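Local structure of apical membrane antigen 1 (Babesia divergens, 4APM) at residues Ala17-Ala22 with Ala225-Gly230; Leu80-Thr85 with Tyr146-Val151; Pro165-Arg170 with Leu202-Ser207; Lys212-Glu215 with Met219-Val222; His402-Tyr405 with Thr411-Tyr414. The protein probably helps form the moving junction through which the parasite invades its host cell, this chain being the part that holds domains I, II and III. All blocks are in the same frame, centred on the assembly; numbering follows the deposited sequence.

Contact 1: residues Ala17-Ala22 with Ala225-Gly230; sequences AKFDLA and AIFGRG
An offset edge-to-face aromatic pair joins Phe-19, in the turn that leads into helix 21-24, to Phe-227 on strand 225-231. The edge of Phe-227 is directed toward the face of Phe-19, with ring centroids 5.6 Å apart and planes inclined at 64°. The touching carbons are few: Phe-19 CD1 lies 3.7 Å from Phe-227 CE1, and Phe-19 CE1 lies 3.9 Å from the same atom. In both residues CG is turned anti to the carbonyl carbon (chi1 -71° and -73°), which points both rings toward each other across the 9.8 Å between Phe-19 CA and Phe-227 CA. Phenylalanine suits both places, being long enough to bridge that distance and carrying nothing polar into a buried spot. The loop side is held by its backbone: Asp-20, centre of an inverse gamma turn, occupies the N-cap of the helix, and Phe-19 O accepts a hydrogen bond from Trp-316 NE1. Phe-19 also rests on Pro-218 and Thr-346. Since Trp-316 in turn meets Phe-227 edge-to-face, the same geometry recurs from Phe-19 to Phe-227 to Trp-316, a small aromatic core where the turn before helix 21-24 meets strand 225-231.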
# COMPACT_ATOMS: atom_id res chain seq x y z
N ALA A 17 -11.54 -5.51 5.82
CA ALA A 17 -10.65 -6.65 6.02
C ALA A 17 -9.32 -6.46 5.27
O ALA A 17 -8.25 -6.70 5.82
CB ALA A 17 -11.32 -7.96 5.63
N LYS A 18 -9.39 -5.95 4.05
CA LYS A 18 -8.17 -5.76 3.26
C LYS A 18 -7.13 -4.84 3.97
O LYS A 18 -5.92 -4.98 3.76
CB LYS A 18 -8.52 -5.24 1.86
CG LYS A 18 -9.13 -3.85 1.80
CD LYS A 18 -9.46 -3.44 0.36
CE LYS A 18 -10.83 -3.97 -0.09
NZ LYS A 18 -11.94 -3.31 0.69
N PHE A 19 -7.60 -3.94 4.84
CA PHE A 19 -6.73 -2.90 5.36
C PHE A 19 -5.90 -3.45 6.52
O PHE A 19 -4.92 -2.85 6.97
CB PHE A 19 -7.56 -1.67 5.76
CG PHE A 19 -8.11 -0.92 4.57
CD1 PHE A 19 -7.31 -0.02 3.87
CD2 PHE A 19 -9.38 -1.22 4.06
CE1 PHE A 19 -7.75 0.57 2.68
CE2 PHE A 19 -9.86 -0.58 2.90
CZ PHE A 19 -9.04 0.32 2.21
N ASP A 20 -6.27 -4.64 6.98
CA ASP A 20 -5.49 -5.34 7.96
C ASP A 20 -4.35 -6.06 7.24
O ASP A 20 -4.43 -7.26 6.91
CB ASP A 20 -6.38 -6.32 8.74
CG ASP A 20 -5.67 -6.93 9.94
OD1 ASP A 20 -4.43 -6.81 10.07
OD2 ASP A 20 -6.39 -7.54 10.75
N LEU A 21 -3.29 -5.28 6.97
CA LEU A 21 -2.16 -5.74 6.17
C LEU A 21 -1.35 -6.90 6.79
O LEU A 21 -0.73 -7.69 6.05
CB LEU A 21 -1.26 -4.53 5.81
CG LEU A 21 -1.88 -3.68 4.67
CD1 LEU A 21 -1.22 -2.32 4.58
CD2 LEU A 21 -1.74 -4.40 3.33
N ALA A 22 -1.39 -7.06 8.13
CA ALA A 22 -0.84 -8.27 8.77
C ALA A 22 -1.51 -9.55 8.22
O ALA A 22 -0.86 -10.58 8.05
CB ALA A 22 -0.98 -8.21 10.31
N ALA A 225 -12.10 10.01 2.37
CA ALA A 225 -12.08 9.09 3.53
C ALA A 225 -10.95 9.38 4.48
O ALA A 225 -9.82 9.70 4.06
CB ALA A 225 -11.99 7.64 3.07
N ILE A 226 -11.25 9.22 5.76
CA ILE A 226 -10.27 9.26 6.82
C ILE A 226 -10.37 7.91 7.53
O ILE A 226 -11.48 7.42 7.79
CB ILE A 226 -10.63 10.33 7.86
CG1 ILE A 226 -10.58 11.73 7.25
CG2 ILE A 226 -9.74 10.21 9.11
CD1 ILE A 226 -11.22 12.78 8.14
N PHE A 227 -9.22 7.30 7.81
CA PHE A 227 -9.17 6.01 8.53
C PHE A 227 -9.58 6.17 10.00
O PHE A 227 -9.12 7.08 10.67
CB PHE A 227 -7.73 5.47 8.52
CG PHE A 227 -7.30 4.93 7.20
CD1 PHE A 227 -8.01 3.91 6.58
CD2 PHE A 227 -6.11 5.37 6.61
CE1 PHE A 227 -7.59 3.37 5.38
CE2 PHE A 227 -5.68 4.81 5.42
CZ PHE A 227 -6.42 3.81 4.80
N GLY A 228 -10.38 5.23 10.51
CA GLY A 228 -10.76 5.25 11.92
C GLY A 228 -10.84 3.88 12.56
O GLY A 228 -10.70 2.85 11.88
N ARG A 229 -11.07 3.86 13.86
CA ARG A 229 -11.52 2.64 14.53
C ARG A 229 -12.85 2.86 15.25
O ARG A 229 -13.12 3.95 15.78
CB ARG A 229 -10.45 2.11 15.51
CG ARG A 229 -9.16 1.63 14.82
CD ARG A 229 -8.08 1.23 15.81
NE ARG A 229 -8.54 0.19 16.72
CZ ARG A 229 -8.73 -1.09 16.37
NH1 ARG A 229 -8.49 -1.49 15.14
NH2 ARG A 229 -9.15 -1.96 17.28
N GLY A 230 -13.67 1.82 15.26
CA GLY A 230 -14.95 1.86 15.95
C GLY A 230 -14.76 2.18 17.42
O GLY A 230 -13.84 1.66 18.07

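Contact 2: residues Leu80-Thr85 with Tyr146-Val151; sequences LAFPDT and YRYPFV
Ahead of Tyr-148, whose ring takes the edge of Phe-82 on one face, the segment 146-151 begins with Tyr-146. The Tyr-146 ring folds back so that its CE1 stands over the rim of the opposite face of Tyr-148. Arg-147 turns elsewhere: its NH1 donates to Tyr-146 O at 2.8 Å, the oxygen lying near the guanidinium plane although the donor sits well above the carbonyl plane, and NH1 also bonds to Thr-144 O and NE to Gly-134 O. In Tyr-148, CG anti to the carbonyl carbon (chi1 -64°) turns the ring toward Phe-82, and the T-shaped pair forms. Phe-82 CE1 lies over the centre of the tyrosine ring, Phe-82 CZ is 3.6 Å from Tyr-148 CE2, the centroids are 4.9 Å apart and the planes are nearly perpendicular at 84°. Edge hydrogens of phenylalanine thus point into the pi cloud, for which the tyrosine offers a broad flat face. Beyond it, Pro-149 packs on Tyr-204, and Phe-150 and Val-151 enter strand 150-153. Phe-82 and Tyr-148 both rest on Ile-161 of strand 158-161, Phe-150 lies against helix 125-134, and Val-151 touches strand 202-205, so the pair fastens the loop before strand 111-112 to the approach of a sheet strand.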
# COMPACT_ATOMS: atom_id res chain seq x y z
N LEU A 80 19.07 -4.93 -11.16
CA LEU A 80 18.80 -6.04 -10.26
C LEU A 80 18.13 -7.19 -11.02
O LEU A 80 17.89 -8.28 -10.45
CB LEU A 80 17.84 -5.57 -9.17
CG LEU A 80 18.34 -5.21 -7.77
CD1 LEU A 80 19.78 -4.73 -7.79
CD2 LEU A 80 17.41 -4.22 -7.10
N ALA A 81 17.76 -6.92 -12.27
CA ALA A 81 16.98 -7.85 -13.08
C ALA A 81 17.78 -9.08 -13.48
O ALA A 81 19.01 -9.01 -13.66
CB ALA A 81 16.45 -7.15 -14.33
N PHE A 82 17.08 -10.20 -13.65
CA PHE A 82 17.70 -11.42 -14.18
C PHE A 82 18.67 -11.16 -15.34
O PHE A 82 18.33 -10.45 -16.29
CB PHE A 82 16.63 -12.41 -14.61
CG PHE A 82 16.57 -13.63 -13.73
CD1 PHE A 82 16.38 -13.50 -12.36
CD2 PHE A 82 16.72 -14.90 -14.27
CE1 PHE A 82 16.35 -14.62 -11.54
CE2 PHE A 82 16.68 -16.02 -13.46
CZ PHE A 82 16.49 -15.88 -12.09
N PRO A 83 19.87 -11.79 -15.29
CA PRO A 83 20.75 -11.76 -16.47
C PRO A 83 20.11 -12.43 -17.69
O PRO A 83 19.04 -13.06 -17.58
CB PRO A 83 21.99 -12.53 -16.01
CG PRO A 83 21.53 -13.41 -14.91
CD PRO A 83 20.35 -12.73 -14.26
N ASP A 84 20.72 -12.24 -18.85
CA ASP A 84 20.21 -12.84 -20.09
C ASP A 84 20.75 -14.25 -20.30
O ASP A 84 20.39 -14.89 -21.28
CB ASP A 84 20.52 -11.97 -21.30
CG ASP A 84 21.98 -11.58 -21.38
OD1 ASP A 84 22.72 -11.72 -20.38
OD2 ASP A 84 22.40 -11.08 -22.45
N THR A 85 21.57 -14.75 -19.38
CA THR A 85 22.09 -16.12 -19.46
C THR A 85 21.76 -16.99 -18.24
O THR A 85 20.71 -16.84 -17.62
CB THR A 85 23.60 -16.13 -19.67
OG1 THR A 85 24.22 -15.45 -18.58
CG2 THR A 85 23.96 -15.43 -20.97
N TYR A 146 12.89 -21.92 -2.56
CA TYR A 146 13.35 -20.55 -2.76
C TYR A 146 12.87 -19.98 -4.10
O TYR A 146 12.96 -20.65 -5.13
CB TYR A 146 14.88 -20.46 -2.67
CG TYR A 146 15.42 -19.05 -2.72
CD1 TYR A 146 15.65 -18.43 -3.92
CD2 TYR A 146 15.61 -18.31 -1.55
CE1 TYR A 146 16.11 -17.13 -3.97
CE2 TYR A 146 16.06 -17.02 -1.59
CZ TYR A 146 16.30 -16.43 -2.80
OH TYR A 146 16.74 -15.13 -2.87
N ARG A 147 12.34 -18.76 -4.07
CA ARG A 147 11.86 -18.10 -5.28
C ARG A 147 12.27 -16.63 -5.31
O ARG A 147 12.44 -16.02 -4.27
CB ARG A 147 10.34 -18.22 -5.41
CG ARG A 147 9.80 -19.66 -5.55
CD ARG A 147 10.25 -20.34 -6.83
NE ARG A 147 9.64 -21.66 -6.94
CZ ARG A 147 10.22 -22.80 -6.53
NH1 ARG A 147 11.47 -22.81 -6.05
NH2 ARG A 147 9.56 -23.94 -6.60
N TYR A 148 12.47 -16.09 -6.50
CA TYR A 148 12.95 -14.72 -6.65
C TYR A 148 11.73 -13.77 -6.63
O TYR A 148 10.61 -14.21 -6.91
CB TYR A 148 13.68 -14.58 -7.98
CG TYR A 148 14.94 -15.40 -8.09
CD1 TYR A 148 16.14 -14.93 -7.58
CD2 TYR A 148 14.95 -16.62 -8.78
CE1 TYR A 148 17.30 -15.65 -7.71
CE2 TYR A 148 16.11 -17.37 -8.89
CZ TYR A 148 17.28 -16.87 -8.36
OH TYR A 148 18.46 -17.56 -8.47
N PRO A 149 11.96 -12.46 -6.35
CA PRO A 149 10.87 -11.50 -6.53
C PRO A 149 10.62 -11.17 -8.01
O PRO A 149 11.47 -11.44 -8.87
CB PRO A 149 11.35 -10.27 -5.77
CG PRO A 149 12.81 -10.46 -5.52
CD PRO A 149 13.24 -11.80 -6.04
N PHE A 150 9.45 -10.60 -8.30
CA PHE A 150 9.15 -10.04 -9.61
C PHE A 150 8.84 -8.53 -9.52
O PHE A 150 8.57 -8.00 -8.45
CB PHE A 150 7.96 -10.78 -10.21
CG PHE A 150 6.64 -10.39 -9.59
CD1 PHE A 150 6.17 -11.06 -8.46
CD2 PHE A 150 5.89 -9.32 -10.11
CE1 PHE A 150 4.96 -10.71 -7.89
CE2 PHE A 150 4.70 -8.96 -9.53
CZ PHE A 150 4.23 -9.66 -8.42
N VAL A 151 8.90 -7.82 -10.64
CA VAL A 151 8.33 -6.48 -10.73
C VAL A 151 7.55 -6.50 -12.01
O VAL A 151 8.08 -6.91 -13.03
CB VAL A 151 9.44 -5.42 -10.84
CG1 VAL A 151 8.82 -4.03 -11.01
CG2 VAL A 151 10.37 -5.47 -9.61

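Contact 3: residues Pro165-Arg170 with Leu202-Ser207; sequences PMQYNR and LYYGSS
Gln-167 and Tyr-204 meet at the phenol end of the tyrosine, where the glutamine lays its CG and amide beside the hydroxyl. Tyr-204 OH is 3.3 Å from Gln-167 CG and 3.4 Å from Gln-167 CD, and the amide plane is tilted 32° from the ring. Two different torsions bring them together. Tyr-204 has CG trans to its own nitrogen (chi1 -172°), which carries the ring away from strand 202-205 to the loop; Gln-167 places CG beside its backbone nitrogen (chi1 -60°) and is extended beyond it, delivering the amide past the hydroxyl. That amide is then fixed by its own loop: Gln-167 NE2 donates to Pro-165 O at 2.7 Å, with the acceptor close to the amide plane and the donor nearly in line with the carbonyl. NE2 also reaches Asp-32 O, and Gln-167 OE1 accepts from Lys-56 NZ. Glutamine fits a buried position of this kind because it supplies both donor and acceptor without charge. The tyrosine hydroxyl is served by a water at the ring edge, in the ring plane: Tyr-204 OH donates to the water at 2.8 Å, and the water in turn donates to Met-166 O at 2.6 Å. This bridge links the strand to the loop backbone. Lys-56 also makes a cation-pi contact with Tyr-204. The ring packs on Val-151 of neighbouring strand 150-153 and on Leu-162. Tyr-204 thus reaches from the five-stranded sheet to a loop whose Gln-167 and Met-166 lean on strands 56-60 and 191-195, outside that sheet.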
# COMPACT_ATOMS: atom_id res chain seq x y z
N PRO A 165 16.89 -10.83 -3.80
CA PRO A 165 15.84 -10.25 -2.98
C PRO A 165 16.30 -8.99 -2.22
O PRO A 165 15.51 -8.39 -1.49
CB PRO A 165 15.50 -11.36 -2.00
CG PRO A 165 16.82 -12.07 -1.80
CD PRO A 165 17.56 -11.96 -3.11
N MET A 166 17.56 -8.59 -2.41
CA MET A 166 18.07 -7.38 -1.75
C MET A 166 17.24 -6.14 -2.07
O MET A 166 16.84 -5.90 -3.21
CB MET A 166 19.54 -7.14 -2.10
CG MET A 166 20.48 -8.07 -1.34
SD MET A 166 22.23 -7.63 -1.51
CE MET A 166 22.24 -5.99 -0.77
N GLN A 167 16.97 -5.34 -1.05
CA GLN A 167 16.10 -4.19 -1.22
C GLN A 167 16.67 -3.01 -0.49
O GLN A 167 16.51 -1.88 -0.91
CB GLN A 167 14.70 -4.52 -0.71
CG GLN A 167 14.06 -5.69 -1.45
CD GLN A 167 12.98 -6.37 -0.67
OE1 GLN A 167 11.92 -5.79 -0.40
NE2 GLN A 167 13.21 -7.65 -0.33
N TYR A 168 17.37 -3.27 0.59
CA TYR A 168 17.93 -2.21 1.42
C TYR A 168 19.33 -2.55 1.90
O TYR A 168 19.55 -3.61 2.49
CB TYR A 168 17.03 -1.95 2.61
CG TYR A 168 17.49 -0.81 3.47
CD1 TYR A 168 17.16 0.50 3.16
CD2 TYR A 168 18.31 -1.04 4.58
CE1 TYR A 168 17.57 1.55 3.96
CE2 TYR A 168 18.75 0.00 5.36
CZ TYR A 168 18.37 1.28 5.06
OH TYR A 168 18.80 2.31 5.87
N ASN A 169 20.28 -1.65 1.66
CA ASN A 169 21.66 -1.87 2.07
C ASN A 169 22.40 -0.54 2.16
O ASN A 169 22.66 0.09 1.13
CB ASN A 169 22.36 -2.84 1.11
CG ASN A 169 23.75 -3.27 1.60
OD1 ASN A 169 24.05 -3.17 2.79
ND2 ASN A 169 24.59 -3.71 0.69
N ARG A 170 22.67 -0.10 3.38
CA ARG A 170 23.19 1.24 3.67
C ARG A 170 22.65 2.33 2.73
O ARG A 170 21.56 2.90 2.95
CB ARG A 170 24.73 1.24 3.68
CG ARG A 170 25.35 0.23 4.64
CD ARG A 170 26.83 -0.01 4.37
NE ARG A 170 27.69 1.10 4.80
CZ ARG A 170 28.20 1.24 6.03
NH1 ARG A 170 27.92 0.36 6.99
NH2 ARG A 170 28.97 2.28 6.32
N LEU A 202 4.40 0.32 -11.70
CA LEU A 202 5.22 -0.84 -11.35
C LEU A 202 4.67 -1.54 -10.11
O LEU A 202 4.21 -0.89 -9.15
CB LEU A 202 6.67 -0.41 -11.12
CG LEU A 202 7.68 -0.45 -12.28
CD1 LEU A 202 7.11 -0.04 -13.63
CD2 LEU A 202 8.94 0.34 -11.97
N TYR A 203 4.72 -2.88 -10.13
CA TYR A 203 4.28 -3.70 -9.00
C TYR A 203 5.43 -4.60 -8.57
O TYR A 203 5.82 -5.49 -9.32
CB TYR A 203 3.13 -4.60 -9.42
CG TYR A 203 1.89 -3.87 -9.82
CD1 TYR A 203 1.80 -3.21 -11.05
CD2 TYR A 203 0.78 -3.87 -8.98
CE1 TYR A 203 0.67 -2.55 -11.40
CE2 TYR A 203 -0.38 -3.25 -9.34
CZ TYR A 203 -0.43 -2.59 -10.56
OH TYR A 203 -1.58 -1.94 -10.90
N TYR A 204 5.97 -4.35 -7.39
CA TYR A 204 6.97 -5.25 -6.78
C TYR A 204 6.24 -6.30 -5.94
O TYR A 204 5.38 -5.97 -5.13
CB TYR A 204 7.91 -4.45 -5.88
CG TYR A 204 9.11 -5.21 -5.34
CD1 TYR A 204 8.99 -6.05 -4.22
CD2 TYR A 204 10.37 -5.07 -5.91
CE1 TYR A 204 10.09 -6.73 -3.71
CE2 TYR A 204 11.47 -5.76 -5.43
CZ TYR A 204 11.33 -6.59 -4.34
OH TYR A 204 12.40 -7.26 -3.85
N GLY A 205 6.61 -7.56 -6.09
CA GLY A 205 5.97 -8.56 -5.26
C GLY A 205 6.75 -9.84 -5.19
O GLY A 205 7.82 -9.97 -5.80
N SER A 206 6.16 -10.80 -4.50
CA SER A 206 6.76 -12.08 -4.31
C SER A 206 5.89 -13.08 -5.04
O SER A 206 4.76 -12.78 -5.39
CB SER A 206 6.78 -12.41 -2.81
OG SER A 206 5.60 -13.09 -2.45
N SER A 207 6.36 -14.31 -5.15
CA SER A 207 5.61 -15.35 -5.86
C SER A 207 4.37 -15.80 -5.09
O SER A 207 3.60 -16.60 -5.59
CB SER A 207 6.52 -16.53 -6.12
OG SER A 207 6.81 -17.18 -4.89
O HOH W 1 15.03 -7.08 -4.66

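Contact 4: residues Lys212-Glu215 with Met219-Val222; sequences KWEE and MYPV
Trp-213 sets its CG between the backbone nitrogen and the carbonyl carbon (chi1 64°), and Met-219, with CG anti to its carbonyl carbon (chi1 -55°), places that CG at the rim of the indole; bends at the next two torsions keep SD and CE along the same edge. Met-219 CG touches Trp-213 CE3 at 3.6 Å, lying near the ring plane, and the sulfur follows at the edge: Met-219 SD is 3.9 Å from Trp-213 CE3 and 5.2 Å from the centroid of the six-membered ring, a Met-aromatic contact. The unbranched, flexible thioether chain can curl along the edge. Glu-214 presses from another direction, its CG over the rim of one indole face, and then extends to Tyr-220. Met-219 CB in turn lies over the centre of the Tyr-220 ring, so the four side chains interlock. The polar link is the hydrogen bond from Tyr-220 OH to Glu-214 OE2, 2.8 Å. The oxygen approaches in the plane of the phenol ring, whereas the carboxylate is turned almost perpendicular to it and is met on its anti side. The indole nitrogen finds its partner elsewhere, in Asn-124 OD1. Chemically, the short turn after helix 213-216 is tied by an apolar contact between buried residues and, beside it, a phenol-carboxylate bond to the exposed Glu-214; a phenol donating to this oxygen would probably help keep Glu-214 ionised.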
# COMPACT_ATOMS: atom_id res chain seq x y z
N LYS A 212 -6.19 -13.15 -6.09
CA LYS A 212 -7.25 -12.18 -5.93
C LYS A 212 -6.73 -10.91 -5.24
O LYS A 212 -7.48 -10.22 -4.55
CB LYS A 212 -8.44 -12.79 -5.19
CG LYS A 212 -9.13 -13.87 -6.01
CD LYS A 212 -9.69 -15.00 -5.15
CE LYS A 212 -11.10 -14.70 -4.64
NZ LYS A 212 -11.69 -15.83 -3.86
N TRP A 213 -5.46 -10.58 -5.47
CA TRP A 213 -4.86 -9.37 -4.90
C TRP A 213 -5.75 -8.16 -5.04
O TRP A 213 -5.95 -7.41 -4.08
CB TRP A 213 -3.46 -9.11 -5.48
CG TRP A 213 -3.45 -8.83 -6.97
CD1 TRP A 213 -3.31 -9.74 -8.00
CD2 TRP A 213 -3.46 -7.51 -7.63
NE1 TRP A 213 -3.30 -9.10 -9.21
CE2 TRP A 213 -3.38 -7.77 -9.05
CE3 TRP A 213 -3.54 -6.19 -7.17
CZ2 TRP A 213 -3.40 -6.74 -9.98
CZ3 TRP A 213 -3.61 -5.17 -8.11
CH2 TRP A 213 -3.53 -5.43 -9.49
N GLU A 214 -6.39 -8.02 -6.20
CA GLU A 214 -7.18 -6.84 -6.50
C GLU A 214 -8.37 -6.64 -5.60
O GLU A 214 -8.76 -5.52 -5.36
CB GLU A 214 -7.64 -6.84 -7.93
CG GLU A 214 -6.82 -5.91 -8.79
CD GLU A 214 -7.61 -5.40 -9.98
OE1 GLU A 214 -7.89 -6.21 -10.91
OE2 GLU A 214 -7.97 -4.20 -9.97
N GLU A 215 -8.95 -7.71 -5.08
CA GLU A 215 -10.10 -7.57 -4.18
C GLU A 215 -9.70 -7.71 -2.70
O GLU A 215 -10.42 -7.26 -1.81
CB GLU A 215 -11.17 -8.62 -4.53
CG GLU A 215 -11.39 -8.82 -6.03
CD GLU A 215 -11.64 -10.28 -6.40
OE1 GLU A 215 -12.39 -10.96 -5.68
OE2 GLU A 215 -11.05 -10.75 -7.40
N MET A 219 -5.44 -1.82 -2.67
CA MET A 219 -4.61 -1.31 -3.77
C MET A 219 -4.88 0.15 -4.12
O MET A 219 -4.06 0.78 -4.77
CB MET A 219 -4.77 -2.19 -5.03
CG MET A 219 -4.46 -3.67 -4.79
SD MET A 219 -2.84 -3.96 -4.01
CE MET A 219 -1.77 -3.13 -5.16
N TYR A 220 -6.00 0.70 -3.64
CA TYR A 220 -6.37 2.05 -4.05
C TYR A 220 -6.64 3.00 -2.90
O TYR A 220 -7.36 2.65 -1.96
CB TYR A 220 -7.54 2.03 -5.06
CG TYR A 220 -7.34 0.99 -6.14
CD1 TYR A 220 -6.36 1.15 -7.11
CD2 TYR A 220 -8.05 -0.20 -6.11
CE1 TYR A 220 -6.12 0.16 -8.05
CE2 TYR A 220 -7.82 -1.20 -7.05
CZ TYR A 220 -6.86 -1.01 -8.02
OH TYR A 220 -6.63 -2.01 -8.95
N PRO A 221 -6.11 4.23 -3.00
CA PRO A 221 -6.58 5.27 -2.10
C PRO A 221 -8.13 5.32 -2.09
O PRO A 221 -8.77 5.17 -3.14
CB PRO A 221 -6.01 6.56 -2.72
CG PRO A 221 -4.82 6.10 -3.49
CD PRO A 221 -5.23 4.76 -4.05
N VAL A 222 -8.74 5.47 -0.91
CA VAL A 222 -10.17 5.72 -0.83
C VAL A 222 -10.43 7.23 -0.74
O VAL A 222 -9.98 7.92 0.22
CB VAL A 222 -10.82 4.97 0.33
CG1 VAL A 222 -12.33 5.12 0.27
CG2 VAL A 222 -10.42 3.49 0.29

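Contact 5: residues His402-Tyr405 with Thr411-Tyr414; sequences HEKY and TYYY. With ACT (acetate ion), chain D.
His-402 and Tyr-414 form one hydrogen-bonded pair of an antiparallel beta hairpin, and Lys-404 with Tyr-412 forms the next. In the first, His-402 N donates to Tyr-414 O at 2.8 Å, while the return bond from Tyr-414 N to His-402 O is longer, 3.2 Å. In the second, Lys-404 N to Tyr-412 O and Tyr-412 N to Lys-404 O are both 2.7 Å, so all four amides and all four carbonyls of these pairs are satisfied across the hairpin. On the face of His-402 and Lys-404, His-402 CB lies against the Tyr-414 ring as a CH-pi contact, 3.4 Å from Tyr-414 CE1, and the imidazole makes an offset stack with the phenol, planes 20° apart. Histidine suits this place because its flat ring also offers NE2, which bonds to Glu-418 O. Lys-404 CB lies over one face of Tyr-412 as a CH-pi contact, and the chain runs on past the hydroxyl: Lys-404 NZ donates to acetate OXT at 2.7 Å, and that ion probably comes from the crystallisation liquor. Tyr-412 OH is bonded to Ala-340 N. On the other face, Glu-403 runs beside Tyr-413, its CG 3.2 Å from Tyr-413 CE1, and its carboxylate forms a salt bridge with Arg-392. Strand 400-406 is the outermost of its sheet within this chain; strand 410-416 separates it from strand 387-389, on whose Thr-388 both Tyr-412 and Tyr-414 rest.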
# COMPACT_ATOMS: atom_id res chain seq x y z
N HIS A 402 -25.07 20.63 8.75
CA HIS A 402 -24.79 21.23 7.45
C HIS A 402 -24.74 20.17 6.41
O HIS A 402 -24.74 18.98 6.71
CB HIS A 402 -23.44 21.96 7.46
CG HIS A 402 -23.35 23.08 8.47
ND1 HIS A 402 -23.07 24.36 8.11
CD2 HIS A 402 -23.50 23.08 9.85
CE1 HIS A 402 -23.07 25.13 9.20
NE2 HIS A 402 -23.30 24.35 10.27
N GLU A 403 -24.67 20.60 5.16
CA GLU A 403 -24.53 19.70 4.04
C GLU A 403 -23.26 20.05 3.30
O GLU A 403 -22.94 21.23 3.14
CB GLU A 403 -25.74 19.79 3.12
CG GLU A 403 -26.90 18.95 3.61
CD GLU A 403 -28.24 19.46 3.12
OE1 GLU A 403 -28.39 19.64 1.89
OE2 GLU A 403 -29.14 19.67 3.96
N LYS A 404 -22.52 19.03 2.89
CA LYS A 404 -21.33 19.23 2.10
C LYS A 404 -21.35 18.29 0.92
O LYS A 404 -21.91 17.19 1.00
CB LYS A 404 -20.08 18.99 2.96
CG LYS A 404 -18.77 19.30 2.25
CD LYS A 404 -17.87 20.17 3.11
CE LYS A 404 -16.51 20.34 2.43
NZ LYS A 404 -15.43 20.73 3.37
N TYR A 405 -20.79 18.73 -0.19
CA TYR A 405 -20.63 17.89 -1.36
C TYR A 405 -19.42 16.99 -1.23
O TYR A 405 -18.36 17.44 -0.81
CB TYR A 405 -20.46 18.75 -2.61
CG TYR A 405 -20.26 17.95 -3.87
CD1 TYR A 405 -21.35 17.35 -4.51
CD2 TYR A 405 -19.00 17.77 -4.41
CE1 TYR A 405 -21.17 16.59 -5.66
CE2 TYR A 405 -18.81 17.03 -5.57
CZ TYR A 405 -19.90 16.44 -6.19
OH TYR A 405 -19.70 15.71 -7.34
N THR A 411 -23.89 14.58 -1.71
CA THR A 411 -24.10 15.37 -0.49
C THR A 411 -24.04 14.51 0.77
O THR A 411 -24.64 13.43 0.84
CB THR A 411 -25.47 16.10 -0.51
OG1 THR A 411 -25.65 16.75 -1.77
CG2 THR A 411 -25.56 17.15 0.60
N TYR A 412 -23.38 15.03 1.80
CA TYR A 412 -23.41 14.38 3.10
C TYR A 412 -23.47 15.44 4.17
O TYR A 412 -23.37 16.62 3.87
CB TYR A 412 -22.17 13.48 3.29
CG TYR A 412 -20.87 14.24 3.44
CD1 TYR A 412 -20.19 14.73 2.33
CD2 TYR A 412 -20.33 14.49 4.71
CE1 TYR A 412 -19.03 15.47 2.48
CE2 TYR A 412 -19.16 15.21 4.86
CZ TYR A 412 -18.51 15.70 3.74
OH TYR A 412 -17.36 16.42 3.87
N TYR A 413 -23.53 15.01 5.43
CA TYR A 413 -23.87 15.89 6.54
C TYR A 413 -22.79 15.95 7.59
O TYR A 413 -22.15 14.93 7.91
CB TYR A 413 -25.18 15.42 7.19
CG TYR A 413 -26.25 15.21 6.17
CD1 TYR A 413 -26.97 16.28 5.66
CD2 TYR A 413 -26.45 13.95 5.60
CE1 TYR A 413 -27.93 16.10 4.68
CE2 TYR A 413 -27.40 13.75 4.61
CZ TYR A 413 -28.13 14.84 4.16
OH TYR A 413 -29.07 14.66 3.18
N TYR A 414 -22.61 17.14 8.16
CA TYR A 414 -21.74 17.32 9.31
C TYR A 414 -22.33 18.22 10.40
O TYR A 414 -23.24 19.01 10.15
CB TYR A 414 -20.34 17.80 8.87
CG TYR A 414 -20.25 19.22 8.37
CD1 TYR A 414 -20.50 19.52 7.03
CD2 TYR A 414 -19.79 20.24 9.19
CE1 TYR A 414 -20.35 20.81 6.55
CE2 TYR A 414 -19.66 21.54 8.72
CZ TYR A 414 -19.93 21.82 7.40
OH TYR A 414 -19.76 23.11 6.93
C ACT D . -15.82 19.27 6.89
O ACT D . -15.93 19.76 8.03
OXT ACT D . -15.32 19.92 5.95
CH3 ACT D . -16.31 17.87 6.63

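From the N terminus, contact 1 opens first, at 17-22, and closes only at 225-230, so its long loop encloses contacts 2, 3 and 4, which follow one another in series without crossing. Contact 2 closes 80-85 onto the approach to strand 150-153; contact 3 closes 165-170 onto strand 202-205, the neighbour of that strand, and Phe-150 N probably bonds to Gly-205 O between them. Contact 4 is a short local turn just before strand 225-231, and it packs against contact 1 through Phe-19 and Val-222. Contact 5 lies later in the chain, in series with the rest, on the far edge of the mixed sheet that includes strand 225-231.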